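Local structure of putative uncharacterized protein (Leishmania major, 3M3I) at residues A[19-24]-A[169-174]. The protein is of unknown function but belongs to the DUF985 family of the cupin superfamily, whose members share a beta-barrel fold. Residues are numbered along the deposited sequence; the frame is centred on the assembly and turned at random.
Sequences NTAEFW and AGYSLV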
loop_
_atom_site.group_PDB
_atom_site.type_symbol
_atom_site.label_atom_id
_atom_site.label_comp_id
_atom_site.label_asym_id
_atom_site.label_seq_id
_atom_site.Cartn_x
_atom_site.Cartn_y
_atom_site.Cartn_z
ATOM N N ASN A 19 12.186 11.570 14.548
ATOM C CA ASN A 19 11.773 12.269 13.332
ATOM C C ASN A 19 10.517 13.113 13.558
ATOM O O ASN A 19 9.852 13.025 14.594
ATOM C CB ASN A 19 11.506 11.283 12.185
ATOM C CG ASN A 19 12.767 10.603 11.674
ATOM O OD1 ASN A 19 13.878 11.086 11.863
ATOM N ND2 ASN A 19 12.585 9.478 11.000
ATOM N N THR A 20 10.190 13.900 12.541
ATOM C CA THR A 20 9.282 15.010 12.642
ATOM C C THR A 20 8.893 15.280 11.180
ATOM O O THR A 20 9.571 14.775 10.278
ATOM C CB THR A 20 10.034 16.192 13.326
ATOM O OG1 THR A 20 9.116 17.209 13.745
ATOM C CG2 THR A 20 11.116 16.780 12.392
ATOM N N ALA A 21 7.826 16.050 10.948
ATOM C CA ALA A 21 7.310 16.318 9.589
ATOM C C ALA A 21 8.317 16.888 8.587
ATOM O O ALA A 21 8.341 16.466 7.435
ATOM C CB ALA A 21 6.081 17.232 9.645
ATOM N N GLU A 22 9.125 17.853 9.017
ATOM C CA GLU A 22 10.152 18.462 8.161
ATOM C C GLU A 22 11.031 17.417 7.502
ATOM O O GLU A 22 11.315 17.511 6.308
ATOM C CB GLU A 22 11.061 19.408 8.964
ATOM C CG GLU A 22 10.403 20.705 9.367
ATOM C CD GLU A 22 11.328 21.654 10.136
ATOM O OE1 GLU A 22 12.573 21.582 9.989
ATOM O OE2 GLU A 22 10.782 22.491 10.888
ATOM N N PHE A 23 11.475 16.447 8.305
ATOM C CA PHE A 23 12.324 15.341 7.848
ATOM C C PHE A 23 11.707 14.601 6.655
ATOM O O PHE A 23 12.361 14.407 5.640
ATOM C CB PHE A 23 12.588 14.374 9.024
ATOM C CG PHE A 23 13.306 13.109 8.638
ATOM C CD1 PHE A 23 12.595 12.005 8.165
ATOM C CD2 PHE A 23 14.684 13.014 8.764
ATOM C CE1 PHE A 23 13.254 10.838 7.811
ATOM C CE2 PHE A 23 15.354 11.843 8.420
ATOM C CZ PHE A 23 14.642 10.754 7.939
ATOM N N TRP A 24 10.450 14.200 6.781
ATOM C CA TRP A 24 9.780 13.419 5.734
ATOM C C TRP A 24 9.421 14.242 4.501
ATOM O O TRP A 24 9.427 13.716 3.392
ATOM C CB TRP A 24 8.523 12.756 6.268
ATOM C CG TRP A 24 8.802 11.720 7.259
ATOM C CD1 TRP A 24 8.489 11.749 8.578
ATOM C CD2 TRP A 24 9.492 10.491 7.030
ATOM N NE1 TRP A 24 8.933 10.603 9.190
ATOM C CE2 TRP A 24 9.548 9.811 8.258
ATOM C CE3 TRP A 24 10.066 9.902 5.901
ATOM C CZ2 TRP A 24 10.147 8.569 8.397
ATOM C CZ3 TRP A 24 10.660 8.671 6.034
ATOM C CH2 TRP A 24 10.699 8.013 7.279
ATOM N N ALA A 169 3.960 12.880 17.849
ATOM C CA ALA A 169 4.966 13.092 16.808
ATOM C C ALA A 169 4.694 14.315 15.918
ATOM O O ALA A 169 5.605 14.815 15.266
ATOM C CB ALA A 169 5.087 11.834 15.950
ATOM N N GLY A 170 3.444 14.773 15.878
ATOM C CA GLY A 170 3.075 15.972 15.113
ATOM C C GLY A 170 2.751 15.748 13.645
ATOM O O GLY A 170 2.517 16.704 12.903
ATOM N N TYR A 171 2.736 14.490 13.213
ATOM C CA TYR A 171 2.451 14.152 11.816
ATOM C C TYR A 171 2.066 12.693 11.674
ATOM O O TYR A 171 2.189 11.919 12.604
ATOM C CB TYR A 171 3.678 14.393 10.957
ATOM C CG TYR A 171 4.706 13.314 11.132
ATOM C CD1 TYR A 171 4.808 12.262 10.223
ATOM C CD2 TYR A 171 5.544 13.315 12.224
ATOM C CE1 TYR A 171 5.741 11.258 10.397
ATOM C CE2 TYR A 171 6.479 12.316 12.407
ATOM C CZ TYR A 171 6.572 11.294 11.487
ATOM O OH TYR A 171 7.505 10.313 11.668
ATOM N N SER A 172 1.629 12.322 10.482
ATOM C CA SER A 172 1.422 10.929 10.131
ATOM C C SER A 172 1.753 10.721 8.674
ATOM O O SER A 172 1.122 11.329 7.819
ATOM C CB SER A 172 -0.022 10.546 10.363
ATOM O OG SER A 172 -0.235 9.210 9.957
ATOM N N LEU A 173 2.740 9.873 8.393
ATOM C CA LEU A 173 3.128 9.553 7.021
ATOM C C LEU A 173 2.508 8.209 6.603
ATOM O O LEU A 173 2.562 7.230 7.342
ATOM C CB LEU A 173 4.650 9.497 6.907
ATOM C CG LEU A 173 5.285 9.013 5.594
ATOM C CD1 LEU A 173 4.949 9.924 4.430
ATOM C CD2 LEU A 173 6.795 8.885 5.754
ATOM N N VAL A 174 1.914 8.176 5.420
ATOM C CA VAL A 174 1.348 6.954 4.877
ATOM C C VAL A 174 1.712 6.837 3.402
ATOM O O VAL A 174 2.316 7.736 2.825
ATOM C CB VAL A 174 -0.227 6.901 5.012
ATOM C CG1 VAL A 174 -0.663 6.859 6.452
ATOM C CG2 VAL A 174 -0.891 8.069 4.291
#
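Ala-21 and Tyr-171 bring the two backbones nearest each other, their CA atoms 5.8 Å apart, where the first turn of helix 21-27 meets the entry to strand 172-179. Trp-24 receives both Tyr-171, just before the strand, and Leu-173 within it. Its indole NE1 donates a hydrogen bond to Tyr-171 OH at 2.9 Å, moderately bent (144° at the hydrogen), with the oxygen somewhat out of the indole plane. The phenol ring is inclined at 44° to the indole, neither stacked nor edge-to-face, and CE1 of Tyr-171 comes within 3.3 Å of CD1 of Trp-24. A chi1 of 76° puts CG of Tyr-171 between its backbone N and carbonyl carbon, which turns the ring along the backbone of Thr-20 and Ala-21. Leu-173 places CD2 over one indole face, 3.6 Å from the six-membered ring centroid, a CH-pi contact; Phe-23 CD1 lies over the opposite face. Ala-138 of the second subunit also packs on Trp-24, and Leu-146 of that subunit on Leu-173, placing this apolar cluster at the dimer interface. The buried indole N-H is thus satisfied by a phenol oxygen, within otherwise largely apolar packing that joins the N-terminal helix to the cupin sheet.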